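PDB 4CCW: carboxyl esterase NP from Bacillus subtilis, which catalyses the hydrolysis of carboxylic esters to an alcohol and a carboxylate, as a member of the alpha/beta hydrolase superfamily. Local coordinates for residues A[181-184]-A[188-191]; A[273-276]-A[282-285]; A[19-24]-A[85-90]. All coordinates share one frame; numbering follows the deposited sequence.

Interaction 1. Residues A[181-184]-A[188-191]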
loop_
_atom_site.group_PDB
_atom_site.type_symbol
_atom_site.label_atom_id
_atom_site.label_comp_id
_atom_site.label_asym_id
_atom_site.label_seq_id
_atom_site.Cartn_x
_atom_site.Cartn_y
_atom_site.Cartn_z
ATOM N N PHE A 181 15.834 -7.627 -7.061
ATOM C CA PHE A 181 14.448 -7.559 -6.599
ATOM C C PHE A 181 13.512 -7.101 -7.724
ATOM O O PHE A 181 12.506 -7.756 -8.014
ATOM C CB PHE A 181 14.364 -6.624 -5.390
ATOM C CG PHE A 181 12.981 -6.476 -4.808
ATOM C CD1 PHE A 181 12.546 -7.323 -3.793
ATOM C CD2 PHE A 181 12.146 -5.443 -5.224
ATOM C CE1 PHE A 181 11.284 -7.178 -3.237
ATOM C CE2 PHE A 181 10.887 -5.287 -4.668
ATOM C CZ PHE A 181 10.457 -6.153 -3.674
ATOM N N LEU A 182 13.869 -6.002 -8.383
ATOM C CA LEU A 182 12.997 -5.413 -9.406
ATOM C C LEU A 182 12.848 -6.271 -10.673
ATOM O O LEU A 182 11.752 -6.383 -11.231
ATOM C CB LEU A 182 13.435 -3.976 -9.725
ATOM C CG LEU A 182 13.165 -2.957 -8.606
ATOM C CD1 LEU A 182 13.754 -1.597 -8.963
ATOM C CD2 LEU A 182 11.678 -2.840 -8.264
ATOM N N ASN A 183 13.935 -6.904 -11.096
ATOM C CA ASN A 183 13.909 -7.785 -12.259
ATOM C C ASN A 183 13.086 -9.041 -11.992
ATOM O O ASN A 183 12.437 -9.581 -12.893
ATOM C CB ASN A 183 15.330 -8.140 -12.695
ATOM C CG ASN A 183 16.101 -6.934 -13.225
ATOM O OD1 ASN A 183 15.543 -5.846 -13.393
ATOM N ND2 ASN A 183 17.390 -7.123 -13.490
ATOM N N TRP A 184 13.119 -9.496 -10.743
ATOM C CA TRP A 184 12.301 -10.611 -10.302
ATOM C C TRP A 184 10.844 -10.242 -10.268
ATOM O O TRP A 184 10.015 -10.978 -10.794
ATOM C CB TRP A 184 12.771 -11.074 -8.933
ATOM C CG TRP A 184 11.872 -12.065 -8.232
ATOM C CD1 TRP A 184 11.636 -13.399 -8.573
ATOM C CD2 TRP A 184 11.090 -11.838 -7.004
ATOM N NE1 TRP A 184 10.789 -13.990 -7.665
ATOM C CE2 TRP A 184 10.416 -13.110 -6.706
ATOM C CE3 TRP A 184 10.881 -10.746 -6.154
ATOM C CZ2 TRP A 184 9.585 -13.263 -5.603
ATOM C CZ3 TRP A 184 10.030 -10.914 -5.052
ATOM C CH2 TRP A 184 9.404 -12.140 -4.779
ATOM N N ASP A 188 9.122 -5.914 -16.813
ATOM C CA ASP A 188 9.843 -4.742 -17.299
ATOM C C ASP A 188 9.854 -3.650 -16.233
ATOM O O ASP A 188 8.901 -2.878 -16.117
ATOM C CB ASP A 188 9.213 -4.226 -18.593
ATOM C CG ASP A 188 10.047 -3.136 -19.264
ATOM O OD1 ASP A 188 11.194 -2.882 -18.831
ATOM O OD2 ASP A 188 9.548 -2.530 -20.226
ATOM N N GLN A 189 10.937 -3.581 -15.463
ATOM C CA GLN A 189 11.048 -2.578 -14.398
ATOM C C GLN A 189 11.196 -1.153 -14.939
ATOM O O GLN A 189 11.120 -0.185 -14.181
ATOM C CB GLN A 189 12.155 -2.923 -13.379
ATOM C CG GLN A 189 13.583 -2.955 -13.912
ATOM C CD GLN A 189 14.613 -2.656 -12.834
ATOM O OE1 GLN A 189 14.647 -1.556 -12.276
ATOM N NE2 GLN A 189 15.463 -3.626 -12.543
ATOM N N ASN A 190 11.382 -1.036 -16.256
ATOM C CA ASN A 190 11.433 0.261 -16.933
ATOM C C ASN A 190 10.093 1.000 -16.994
ATOM O O ASN A 190 10.040 2.157 -17.423
ATOM C CB ASN A 190 12.021 0.116 -18.339
ATOM C CG ASN A 190 13.492 -0.250 -18.322
ATOM O OD1 ASN A 190 13.867 -1.375 -18.651
ATOM N ND2 ASN A 190 14.335 0.700 -17.928
ATOM N N VAL A 191 9.013 0.340 -16.570
ATOM C CA VAL A 191 7.730 1.027 -16.414
ATOM C C VAL A 191 7.791 1.989 -15.221
ATOM O O VAL A 191 7.069 2.974 -15.189
ATOM C CB VAL A 191 6.511 0.075 -16.297
ATOM C CG1 VAL A 191 6.437 -0.877 -17.487
ATOM C CG2 VAL A 191 6.532 -0.690 -14.987
#

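Interaction 2. Residues A[273-276]-A[282-285]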
loop_
_atom_site.group_PDB
_atom_site.type_symbol
_atom_site.label_atom_id
_atom_site.label_comp_id
_atom_site.label_asym_id
_atom_site.label_seq_id
_atom_site.Cartn_x
_atom_site.Cartn_y
_atom_site.Cartn_z
ATOM N N HIS A 273 2.957 -8.040 -9.740
ATOM C CA HIS A 273 2.710 -7.502 -8.415
ATOM C C HIS A 273 2.348 -6.032 -8.411
ATOM O O HIS A 273 1.372 -5.629 -7.783
ATOM C CB HIS A 273 3.938 -7.756 -7.538
ATOM C CG HIS A 273 3.717 -7.481 -6.078
ATOM N ND1 HIS A 273 2.776 -8.119 -5.346
ATOM C CD2 HIS A 273 4.359 -6.598 -5.209
ATOM C CE1 HIS A 273 2.820 -7.658 -4.078
ATOM N NE2 HIS A 273 3.789 -6.737 -4.001
ATOM N N VAL A 274 3.139 -5.210 -9.079
ATOM C CA VAL A 274 2.937 -3.765 -8.996
ATOM C C VAL A 274 2.011 -3.335 -10.135
ATOM O O VAL A 274 2.347 -2.496 -10.994
ATOM C CB VAL A 274 4.285 -3.006 -8.970
ATOM C CG1 VAL A 274 4.077 -1.581 -8.467
ATOM C CG2 VAL A 274 5.271 -3.725 -8.051
ATOM N N LEU A 275 0.822 -3.930 -10.140
ATOM C CA LEU A 275 -0.080 -3.829 -11.276
ATOM C C LEU A 275 -0.620 -2.413 -11.550
ATOM O O LEU A 275 -0.935 -2.068 -12.691
ATOM C CB LEU A 275 -1.200 -4.881 -11.158
ATOM C CG LEU A 275 -2.088 -4.961 -9.921
ATOM C CD1 LEU A 275 -3.179 -3.907 -9.997
ATOM C CD2 LEU A 275 -2.744 -6.335 -9.827
ATOM N N SER A 276 -0.697 -1.597 -10.502
ATOM C CA SER A 276 -1.110 -0.194 -10.619
ATOM C C SER A 276 -0.134 0.648 -11.460
ATOM O O SER A 276 -0.527 1.658 -12.066
ATOM C CB SER A 276 -1.269 0.416 -9.217
ATOM O OG SER A 276 -0.051 0.348 -8.488
ATOM N N TYR A 282 -5.817 0.450 -17.422
ATOM C CA TYR A 282 -6.828 -0.550 -17.092
ATOM C C TYR A 282 -7.206 -0.466 -15.628
ATOM O O TYR A 282 -8.382 -0.460 -15.285
ATOM C CB TYR A 282 -6.368 -1.983 -17.402
ATOM C CG TYR A 282 -7.445 -2.989 -17.049
ATOM C CD1 TYR A 282 -8.583 -3.116 -17.845
ATOM C CD2 TYR A 282 -7.354 -3.772 -15.892
ATOM C CE1 TYR A 282 -9.591 -4.009 -17.519
ATOM C CE2 TYR A 282 -8.360 -4.667 -15.556
ATOM C CZ TYR A 282 -9.468 -4.784 -16.369
ATOM O OH TYR A 282 -10.466 -5.667 -16.033
ATOM N N VAL A 283 -6.192 -0.426 -14.766
ATOM C CA VAL A 283 -6.417 -0.459 -13.317
ATOM C C VAL A 283 -7.189 0.772 -12.835
ATOM O O VAL A 283 -8.126 0.656 -12.020
ATOM C CB VAL A 283 -5.093 -0.647 -12.559
ATOM C CG1 VAL A 283 -5.302 -0.486 -11.060
ATOM C CG2 VAL A 283 -4.523 -2.029 -12.867
ATOM N N ASN A 284 -6.814 1.941 -13.354
ATOM C CA ASN A 284 -7.516 3.182 -13.037
ATOM C C ASN A 284 -9.021 3.083 -13.287
ATOM O O ASN A 284 -9.798 3.357 -12.388
ATOM C CB ASN A 284 -6.958 4.366 -13.837
ATOM C CG ASN A 284 -5.569 4.776 -13.384
ATOM O OD1 ASN A 284 -5.035 4.235 -12.419
ATOM N ND2 ASN A 284 -4.977 5.740 -14.088
ATOM N N GLU A 285 -9.409 2.689 -14.505
ATOM C CA GLU A 285 -10.829 2.575 -14.890
ATOM C C GLU A 285 -11.548 1.481 -14.106
ATOM O O GLU A 285 -12.706 1.654 -13.698
ATOM C CB GLU A 285 -10.975 2.301 -16.397
ATOM C CG GLU A 285 -12.418 2.250 -16.903
ATOM C CD GLU A 285 -13.140 0.922 -16.650
ATOM O OE1 GLU A 285 -12.483 -0.128 -16.518
ATOM O OE2 GLU A 285 -14.396 0.926 -16.606
#

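Interaction 3. Residues A[19-24]-A[85-90]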
loop_
_atom_site.group_PDB
_atom_site.type_symbol
_atom_site.label_atom_id
_atom_site.label_comp_id
_atom_site.label_asym_id
_atom_site.label_seq_id
_atom_site.Cartn_x
_atom_site.Cartn_y
_atom_site.Cartn_z
ATOM N N GLN A 19 14.992 13.854 0.466
ATOM C CA GLN A 19 15.184 14.593 -0.778
ATOM C C GLN A 19 14.634 13.825 -1.994
ATOM O O GLN A 19 13.941 14.406 -2.836
ATOM C CB GLN A 19 16.667 14.942 -0.980
ATOM C CG GLN A 19 16.954 15.773 -2.224
ATOM C CD GLN A 19 16.178 17.084 -2.262
ATOM O OE1 GLN A 19 15.867 17.672 -1.225
ATOM N NE2 GLN A 19 15.869 17.553 -3.469
ATOM N N THR A 20 14.941 12.533 -2.081
ATOM C CA THR A 20 14.445 11.698 -3.185
ATOM C C THR A 20 12.918 11.568 -3.180
ATOM O O THR A 20 12.293 11.495 -4.235
ATOM C CB THR A 20 15.089 10.280 -3.228
ATOM O OG1 THR A 20 14.763 9.544 -2.037
ATOM C CG2 THR A 20 16.614 10.359 -3.421
ATOM N N TYR A 21 12.335 11.526 -1.985
ATOM C CA TYR A 21 10.878 11.463 -1.817
ATOM C C TYR A 21 10.259 12.729 -2.412
ATOM O O TYR A 21 9.277 12.661 -3.166
ATOM C CB TYR A 21 10.554 11.344 -0.322
ATOM C CG TYR A 21 9.099 11.119 0.025
ATOM C CD1 TYR A 21 8.135 12.107 -0.216
ATOM C CD2 TYR A 21 8.699 9.941 0.639
ATOM C CE1 TYR A 21 6.803 11.898 0.127
ATOM C CE2 TYR A 21 7.382 9.725 0.990
ATOM C CZ TYR A 21 6.440 10.701 0.728
ATOM O OH TYR A 21 5.140 10.467 1.074
ATOM N N ASN A 22 10.844 13.877 -2.088
ATOM C CA ASN A 22 10.369 15.161 -2.594
ATOM C C ASN A 22 10.495 15.255 -4.110
ATOM O O ASN A 22 9.624 15.812 -4.775
ATOM C CB ASN A 22 11.105 16.318 -1.905
ATOM C CG ASN A 22 10.711 16.465 -0.443
ATOM O OD1 ASN A 22 9.716 15.889 0.003
ATOM N ND2 ASN A 22 11.490 17.222 0.309
ATOM N N GLU A 23 11.572 14.692 -4.649
ATOM C CA GLU A 23 11.777 14.685 -6.092
ATOM C C GLU A 23 10.780 13.779 -6.824
ATOM O O GLU A 23 10.334 14.110 -7.919
ATOM C CB GLU A 23 13.226 14.352 -6.435
ATOM C CG GLU A 23 14.163 15.458 -5.970
ATOM C CD GLU A 23 15.599 15.267 -6.393
ATOM O OE1 GLU A 23 15.876 14.365 -7.205
ATOM O OE2 GLU A 23 16.459 16.033 -5.909
ATOM N N SER A 24 10.415 12.657 -6.207
ATOM C CA SER A 24 9.353 11.794 -6.751
ATOM C C SER A 24 7.985 12.484 -6.784
ATOM O O SER A 24 7.164 12.185 -7.646
ATOM C CB SER A 24 9.241 10.494 -5.966
ATOM O OG SER A 24 10.346 9.644 -6.213
ATOM N N ALA A 85 -3.375 10.037 0.124
ATOM C CA ALA A 85 -2.334 9.005 0.087
ATOM C C ALA A 85 -1.546 9.006 1.389
ATOM O O ALA A 85 -0.787 9.934 1.674
ATOM C CB ALA A 85 -1.416 9.203 -1.112
ATOM N N VAL A 86 -1.732 7.954 2.174
ATOM C CA VAL A 86 -1.214 7.880 3.545
ATOM C C VAL A 86 0.054 7.022 3.621
ATOM O O VAL A 86 0.044 5.863 3.182
ATOM C CB VAL A 86 -2.277 7.267 4.472
ATOM C CG1 VAL A 86 -1.723 7.099 5.880
ATOM C CG2 VAL A 86 -3.546 8.125 4.468
ATOM N N ASP A 87 1.128 7.571 4.193
ATOM C CA ASP A 87 2.359 6.794 4.395
ATOM C C ASP A 87 2.180 5.877 5.598
ATOM O O ASP A 87 1.928 6.348 6.706
ATOM C CB ASP A 87 3.587 7.689 4.595
ATOM C CG ASP A 87 4.218 8.160 3.292
ATOM O OD1 ASP A 87 3.840 7.691 2.204
ATOM O OD2 ASP A 87 5.116 9.031 3.357
ATOM N N ILE A 88 2.280 4.566 5.366
ATOM C CA ILE A 88 2.072 3.560 6.413
ATOM C C ILE A 88 3.104 3.693 7.525
ATOM O O ILE A 88 4.322 3.676 7.285
ATOM C CB ILE A 88 2.050 2.117 5.844
ATOM C CG1 ILE A 88 0.891 1.951 4.858
ATOM C CG2 ILE A 88 1.955 1.084 6.959
ATOM C CD1 ILE A 88 1.043 0.729 3.969
ATOM N N ILE A 89 2.600 3.818 8.747
ATOM C CA ILE A 89 3.441 3.993 9.913
ATOM C C ILE A 89 4.372 2.801 10.119
ATOM O O ILE A 89 3.936 1.649 10.070
ATOM C CB ILE A 89 2.589 4.277 11.176
ATOM C CG1 ILE A 89 3.447 4.879 12.288
ATOM C CG2 ILE A 89 1.844 3.027 11.636
ATOM C CD1 ILE A 89 3.548 6.386 12.227
ATOM N N GLY A 90 5.655 3.094 10.334
ATOM C CA GLY A 90 6.689 2.073 10.519
ATOM C C GLY A 90 7.408 1.613 9.253
ATOM O O GLY A 90 8.470 0.990 9.335
#

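Interaction 1. Residues A[181-184]-A[188-191]
Gln189 reaches back from the loop to the last turns of the helix it follows. It touches Leu182 and Asn183, and the amide at the end of its side chain makes the nearest approach to both.

The polar interaction pairs two amides. Gln189 NE2 is placed to donate to Asn183 OD1, but the modelled separation of NE2 and OD1, 2.4 Å, is too short to be taken literally. The pairing is plausible; its exact geometry is doubtful. The two amide planes are turned 65° apart, so the groups meet well away from coplanar. Asn183 is exposed, so this polar pair lies toward solvent.

The second interaction is packing. The aliphatic side chain of buried Leu182 lies against the amide group of Gln189, and the two side chains cross at about a right angle. Leu182 CB lies 3.5 Å from Gln189 NE2, with the amide carbon CD next to it. Leu182 CD1 approaches Gln189 OE1 at 3.4 Å, a van der Waals contact. The torsions of Gln189 allow this: CG stands between the backbone N and the carbonyl carbon (chi1 64°), and the chain then extends to carry the amide over to the helix.

A further polar contact shapes the loop itself. Asn190 N donates to Asp188 OD1 at 3.2 Å and completes an Asx turn. The donor meets OD1 from above the carboxylate plane. This turn leads into the short 3-10 segment 189-191.

The contact folds the loop between helix 177-185 and helix 194-205 back on the first of them. Leu182 also packs on Leu192. On the same helix, Phe181 touches bound (2-hydroxyethoxy)acetic acid, while Trp184 stacks on Tyr168 of helix 163-171.

Interaction 2. Residues A[273-276]-A[282-285]
Asn284 ND2 is gripped by Asp76 OD2 and Pro72 O, while Asn73 ND2 bridges Asn284 OD1 and Ser276 O and so links the two segments; these bonds probably fix the rotation of the buried amide. Beside this network, Val283 packs directly on Leu275 and Ser276.

The segments belong to the C-terminal end of the alpha/beta hydrolase fold, where the loop with the histidine runs into short helix 275-278 and then helix 280-291. His273, probably the proton acceptor of the active site, touches the bound (2-hydroxyethoxy)acetic acid and Ser129, and its ND1 bonds to Glu244 OE1, an arrangement consistent with a Ser-His-acid catalytic triad.

The direct contact is apolar and buried. Val283 points toward 273-276 and lies across the Leu275 side chain. Leu275 has its CG between the backbone N and the carbonyl carbon (chi1 55°), which sets CD1 against the valine. There Leu275 CD1 meets Val283 CG2 at 3.7 Å. Val283 CG1, anti to the backbone N (chi1 172°), reaches the backbone of Ser276, 4.2 Å from its CA. Val283 CG2 also lies 3.6 Å from Leu275 O.

Interaction 3. Residues A[19-24]-A[85-90]
The ring of Tyr21 and the carboxylate of Asp87 are turned 84° apart, almost perpendicular. The two side chains approach from opposite directions and meet at the phenol oxygen. Asp87 OD2 approaches the ring obliquely, 3.3 Å from Tyr21 CE2. The imidazole of His45 also meets the Tyr21 ring, with its plane at about 90° to it.

The contact is carried by one hydrogen bond. Tyr21 OH donates to Asp87 OD2 at 2.7 Å. It arrives on the syn side of the oxygen, 26° out of the carboxylate plane. With CG anti to the backbone N (chi1 -174°), the ring of Tyr21 extends from the helix toward Asp87.

The carboxylate has other partners. Asp87 OD2 is also bonded to Lys94 N, and Asp87 OD1 to Ser67 OG. A phenylalanine in place of Tyr21 would probably leave Asp87 OD2 without its phenol partner and remove the hydrogen-bonded link from the helix to this carboxylate.

The contact joins helix 12-24 to the loop just after strand 82-86, beside strand 42-49 of the central sheet. Tyr21 also touches Ile47 of that strand, and the backbone of Asp87 is hydrogen-bonded to His45.

Both Tyr21 and Asp87 are buried. The phenol, a backbone N-H and a serine hydroxyl gather round the carboxylate, which would be expected to stabilise its negative charge and help keep it ionised inside the protein.

From the N terminus, interaction 3 comes first. It closes a long loop of 60 residues and joins helix 12-24 to the loop just after strand 82-86, and so to the edge of the parallel strands of the central sheet. Interaction 1 follows and spans only three residues, turning the chain back on helix 177-185 before helix 194-205. Interaction 2 comes last, with five residues between its segments, and pairs the two final helices. The three are in series: none nests within or crosses another. Interactions 1 and 2 lie closest, with centres about 15 Å apart. They do not touch, but each holds a residue of the same ligand pocket, and interaction 3 lies away from it.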